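Beta-lactamase II (Erythrobacter litoralis, PDB 6V3U) probably hydrolyses beta-lactam antibiotics to substituted beta-amino acids as a zinc-dependent class B metallo-beta-lactamase. Local coordinates at residues A89-A94 / I110-H115; N132-D137 / L153-P158. All blocks are in the same frame, centred on the assembly; numbering follows the deposited sequence.

Contact 1 of 2, residues A89-A94 / I110-H115; sequences AVVTHA and IATWAH. With ZN (zinc ion), chain C.
The carbonyl oxygen of Ala-89 is approached by three groups of the neighbouring strand. Trp-113 N gives it a hydrogen bond of 2.8 Å; the CA-H of Thr-112 adds a weaker contact, and the indole edge of Trp-113 brings CD1 to 3.4 Å from Ala-89 O, in the ring plane. The indole lies there because CG stands beside its own backbone N (chi1 -60°), close to the amide that makes the bond. Ala-89 N bonds to Ala-111 O and Val-91 N to Trp-113 O, completing a parallel ladder. These are neighbouring strands of a beta-alpha-beta unit in the metallo-beta-lactamase fold, linked through helix 101-107, and their two faces are packed differently. On the helix side, the small methyl of Ala-89 leaves room for Leu-105; Ala-89 CB also meets Ile-110 CG2 at 3.9 Å, and Thr-112 lies against Met-102 and Leu-105. On the other side, Val-90 and Trp-113 pack against helix 144-150: their CB atoms are 4.4 Å apart, and a branched side chain and a broad indole both suit contact with Leu-150. Beyond the ladder, Val-91 CB rests 3.9 Å from the methyl of Ala-114. The segment then leaves the sheet, and Asp-63 OD1 accepts hydrogen bonds from the backbone N atoms of Thr-92 and His-93. His-93 is the first histidine of the family's HxHxD motif. Its ND1 binds the zinc ion at 2.0 Å, while NE2, bonded to Asn-49 O, holds the ring's rotation. His-95 and His-223 of the same chain and Asp-196 of the second subunit complete the metal site.

Contact 2 of 2, residues N132-D137 / L153-P158; sequences NAITFD and LRLYYP
The ring of Phe-136 is the large bump here, and the backbone of residues 155-157, together with the CB atoms of Leu-155 and Tyr-157, provides the hollow that receives it. In the metallo-beta-lactamase sandwich, the chain just past strand 132-133, the outermost of the larger sheet, packs on the edge strand 154-156 of the smaller sheet and on Tyr-157 just after it; no hydrogen bond joins the two segments. Tyr-157 CB sits almost over the centre of one Phe-136 face, 3.6 Å from the centroid and 9° off the ring normal, a CH-pi contact. At the rim of the same ring, CE1 comes to 3.5 Å from Leu-155 O, close to the ring plane, and to 4.0 Å from Leu-155 CB. A flat, wide side chain suits this slot, since it can offer a face to a methylene and an edge to a carbonyl at once. Tyr-157 has CG anti to its N (chi1 -179°), which carries the phenol away from Phe-136 and leaves the two rings oblique, their planes at 42°. The distant hydroxyl is held by Thr-163 OG1 and Asp-165 N, and His-115 meets the Phe-136 ring edge-to-face. A second, purely aliphatic fit lies beside the first: Ile-134 and Leu-155 cross at about a right angle, and the leucine methyl CD1 nestles into the fork of the isoleucine, 3.6 Å from both Ile-134 CG2 and Ile-134 CD1.

Overall arrangement
Contact 1 and contact 2 have centres 11 Å apart and follow one another along the chain, meeting where strand 111-114 lies beside strand 132-133. There Asn-132 probably bonds twice to contact 1: its ND2 lies 3.0 Å from Thr-112 O, and its backbone O lies 3.0 Å from Ala-114 N. Packing reinforces the seam, with Trp-113 CE3 3.3 Å from Asn-132 CB. Contact 1 pairs inner strands of the larger sheet, whereas contact 2 bridges from that sheet's edge to the smaller one. Contact 1 reaches the metal directly through His-93; contact 2 only lies near a second zinc ligand, the Tyr-157 side chain being about 8 Å from that of His-162, which binds zinc in another structure of this protein but not here.

Contact 1 of 2, residues A89-A94 / I110-H115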
# COMPACT_ATOMS: atom_id res chain seq x y z
N ALA A 89 7.64 16.05 21.51
CA ALA A 89 7.08 14.92 20.78
C ALA A 89 7.18 15.18 19.28
O ALA A 89 7.04 16.31 18.83
CB ALA A 89 5.61 14.67 21.19
N VAL A 90 7.46 14.13 18.50
CA VAL A 90 7.52 14.20 17.05
C VAL A 90 6.61 13.11 16.47
O VAL A 90 6.57 11.99 16.99
CB VAL A 90 8.97 14.07 16.52
CG1 VAL A 90 9.67 12.88 17.17
CG2 VAL A 90 8.99 13.94 15.00
N VAL A 91 5.80 13.48 15.48
CA VAL A 91 4.93 12.53 14.76
C VAL A 91 5.67 11.97 13.56
O VAL A 91 6.29 12.72 12.79
CB VAL A 91 3.62 13.21 14.32
CG1 VAL A 91 2.68 12.19 13.71
CG2 VAL A 91 2.95 13.88 15.48
N THR A 92 5.59 10.65 13.37
CA THR A 92 6.08 10.04 12.14
C THR A 92 5.01 9.29 11.36
O THR A 92 5.08 9.27 10.13
CB THR A 92 7.25 9.08 12.44
OG1 THR A 92 6.79 7.98 13.25
CG2 THR A 92 8.39 9.82 13.18
N HIS A 93 3.99 8.71 12.00
CA HIS A 93 2.93 8.06 11.20
C HIS A 93 1.57 8.33 11.85
O HIS A 93 1.06 7.52 12.63
CB HIS A 93 3.21 6.56 11.02
CG HIS A 93 3.31 5.80 12.30
ND1 HIS A 93 2.32 4.93 12.72
CD2 HIS A 93 4.26 5.78 13.26
CE1 HIS A 93 2.67 4.41 13.89
NE2 HIS A 93 3.85 4.91 14.23
N ALA A 94 0.99 9.49 11.52
CA ALA A 94 -0.30 9.87 12.06
C ALA A 94 -1.41 8.98 11.50
O ALA A 94 -1.30 8.42 10.41
CB ALA A 94 -0.61 11.33 11.72
N ILE A 110 3.01 19.70 25.97
CA ILE A 110 4.16 19.10 25.32
C ILE A 110 4.27 19.67 23.92
O ILE A 110 3.30 19.65 23.15
CB ILE A 110 4.04 17.56 25.29
CG1 ILE A 110 4.09 17.00 26.73
CG2 ILE A 110 5.10 16.94 24.37
CD1 ILE A 110 3.70 15.53 26.86
N ALA A 111 5.44 20.21 23.59
CA ALA A 111 5.67 20.73 22.25
C ALA A 111 5.68 19.58 21.24
O ALA A 111 6.43 18.61 21.39
CB ALA A 111 6.99 21.50 22.21
N THR A 112 4.86 19.70 20.21
CA THR A 112 4.66 18.65 19.22
C THR A 112 5.18 19.11 17.86
O THR A 112 4.89 20.23 17.42
CB THR A 112 3.17 18.27 19.13
OG1 THR A 112 2.73 17.77 20.40
CG2 THR A 112 2.94 17.20 18.09
N TRP A 113 5.93 18.24 17.20
CA TRP A 113 6.53 18.50 15.90
C TRP A 113 5.99 17.50 14.90
O TRP A 113 5.82 16.31 15.22
CB TRP A 113 8.06 18.38 15.96
CG TRP A 113 8.68 19.33 16.91
CD1 TRP A 113 8.80 19.17 18.25
CD2 TRP A 113 9.27 20.59 16.60
NE1 TRP A 113 9.43 20.25 18.80
CE2 TRP A 113 9.73 21.14 17.81
CE3 TRP A 113 9.46 21.31 15.41
CZ2 TRP A 113 10.36 22.38 17.87
CZ3 TRP A 113 10.08 22.54 15.48
CH2 TRP A 113 10.53 23.06 16.69
N ALA A 114 5.73 17.96 13.68
CA ALA A 114 5.27 17.05 12.65
C ALA A 114 5.64 17.62 11.28
O ALA A 114 5.85 18.83 11.14
CB ALA A 114 3.76 16.81 12.76
N HIS A 115 5.74 16.74 10.29
CA HIS A 115 6.04 17.19 8.93
C HIS A 115 4.74 17.42 8.17
O HIS A 115 4.04 16.45 7.87
CB HIS A 115 6.90 16.18 8.19
CG HIS A 115 7.23 16.59 6.79
ND1 HIS A 115 6.86 15.85 5.69
CD2 HIS A 115 7.87 17.69 6.31
CE1 HIS A 115 7.26 16.46 4.59
NE2 HIS A 115 7.88 17.58 4.94
ZN ZN C . 0.65 4.13 12.00

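Contact 2 of 2, residues N132-D137 / L153-P158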
# COMPACT_ATOMS: atom_id res chain seq x y z
N ASN A 132 4.12 22.83 15.28
CA ASN A 132 5.54 22.99 14.96
C ASN A 132 5.87 22.16 13.73
O ASN A 132 5.83 20.93 13.77
CB ASN A 132 6.43 22.56 16.11
CG ASN A 132 6.26 23.42 17.34
OD1 ASN A 132 6.38 24.64 17.28
ND2 ASN A 132 5.97 22.78 18.47
N ALA A 133 6.24 22.83 12.64
CA ALA A 133 6.57 22.13 11.41
C ALA A 133 8.04 21.78 11.39
O ALA A 133 8.90 22.57 11.79
CB ALA A 133 6.21 22.98 10.19
N ILE A 134 8.33 20.56 10.93
CA ILE A 134 9.69 20.10 10.66
C ILE A 134 9.96 20.32 9.18
O ILE A 134 9.24 19.77 8.33
CB ILE A 134 9.85 18.61 11.00
CG1 ILE A 134 9.32 18.29 12.38
CG2 ILE A 134 11.30 18.16 10.80
CD1 ILE A 134 9.17 16.80 12.61
N THR A 135 10.99 21.09 8.85
CA THR A 135 11.46 21.22 7.48
C THR A 135 12.74 20.41 7.28
O THR A 135 13.52 20.21 8.23
CB THR A 135 11.72 22.68 7.10
OG1 THR A 135 12.85 23.16 7.83
CG2 THR A 135 10.49 23.54 7.41
N PHE A 136 12.96 19.95 6.04
CA PHE A 136 14.10 19.11 5.68
C PHE A 136 14.94 19.75 4.58
O PHE A 136 14.44 20.55 3.78
CB PHE A 136 13.64 17.72 5.23
CG PHE A 136 13.02 16.89 6.32
CD1 PHE A 136 13.81 16.06 7.11
CD2 PHE A 136 11.66 16.93 6.55
CE1 PHE A 136 13.25 15.28 8.10
CE2 PHE A 136 11.09 16.15 7.57
CZ PHE A 136 11.89 15.32 8.34
N ASP A 137 16.23 19.40 4.53
CA ASP A 137 17.07 19.98 3.49
C ASP A 137 17.10 19.02 2.30
O ASP A 137 16.57 17.92 2.35
CB ASP A 137 18.46 20.30 4.03
CG ASP A 137 19.27 19.07 4.42
OD1 ASP A 137 18.88 17.93 4.10
OD2 ASP A 137 20.33 19.26 5.07
N LEU A 153 17.87 12.32 18.37
CA LEU A 153 17.15 11.81 17.20
C LEU A 153 17.61 12.57 15.97
O LEU A 153 17.74 13.80 16.00
CB LEU A 153 15.65 11.98 17.35
CG LEU A 153 14.89 11.01 18.24
CD1 LEU A 153 13.49 11.56 18.42
CD2 LEU A 153 14.84 9.63 17.60
N ARG A 154 17.89 11.83 14.90
CA ARG A 154 18.14 12.41 13.58
C ARG A 154 16.89 12.16 12.75
O ARG A 154 16.54 11.01 12.48
CB ARG A 154 19.38 11.79 12.93
CG ARG A 154 20.69 12.05 13.69
CD ARG A 154 20.76 13.51 14.14
NE ARG A 154 22.12 14.02 14.17
CZ ARG A 154 22.82 14.25 15.28
NH1 ARG A 154 24.06 14.71 15.20
NH2 ARG A 154 22.28 14.01 16.48
N LEU A 155 16.22 13.23 12.35
CA LEU A 155 15.00 13.11 11.57
C LEU A 155 15.36 13.08 10.08
O LEU A 155 16.07 13.96 9.60
CB LEU A 155 14.04 14.26 11.85
CG LEU A 155 13.67 14.65 13.28
CD1 LEU A 155 12.61 15.74 13.19
CD2 LEU A 155 13.14 13.44 13.97
N TYR A 156 14.86 12.08 9.36
CA TYR A 156 15.21 11.93 7.95
C TYR A 156 13.96 11.78 7.09
O TYR A 156 13.13 10.90 7.35
CB TYR A 156 16.16 10.73 7.74
CG TYR A 156 16.61 10.55 6.31
CD1 TYR A 156 17.51 11.44 5.73
CD2 TYR A 156 16.12 9.51 5.51
CE1 TYR A 156 17.93 11.29 4.39
CE2 TYR A 156 16.54 9.33 4.19
CZ TYR A 156 17.43 10.24 3.63
OH TYR A 156 17.83 10.08 2.32
N TYR A 157 13.86 12.60 6.03
CA TYR A 157 12.79 12.43 5.04
C TYR A 157 13.34 11.65 3.85
O TYR A 157 14.26 12.14 3.17
CB TYR A 157 12.23 13.77 4.58
CG TYR A 157 11.11 13.61 3.58
CD1 TYR A 157 9.84 13.24 4.00
CD2 TYR A 157 11.33 13.78 2.22
CE1 TYR A 157 8.81 13.06 3.11
CE2 TYR A 157 10.29 13.61 1.30
CZ TYR A 157 9.04 13.25 1.74
OH TYR A 157 8.00 13.08 0.85
N PRO A 158 12.83 10.45 3.55
CA PRO A 158 13.48 9.57 2.58
C PRO A 158 13.01 9.70 1.13
O PRO A 158 13.65 9.11 0.25
CB PRO A 158 13.15 8.19 3.14
CG PRO A 158 11.76 8.37 3.75
CD PRO A 158 11.74 9.78 4.29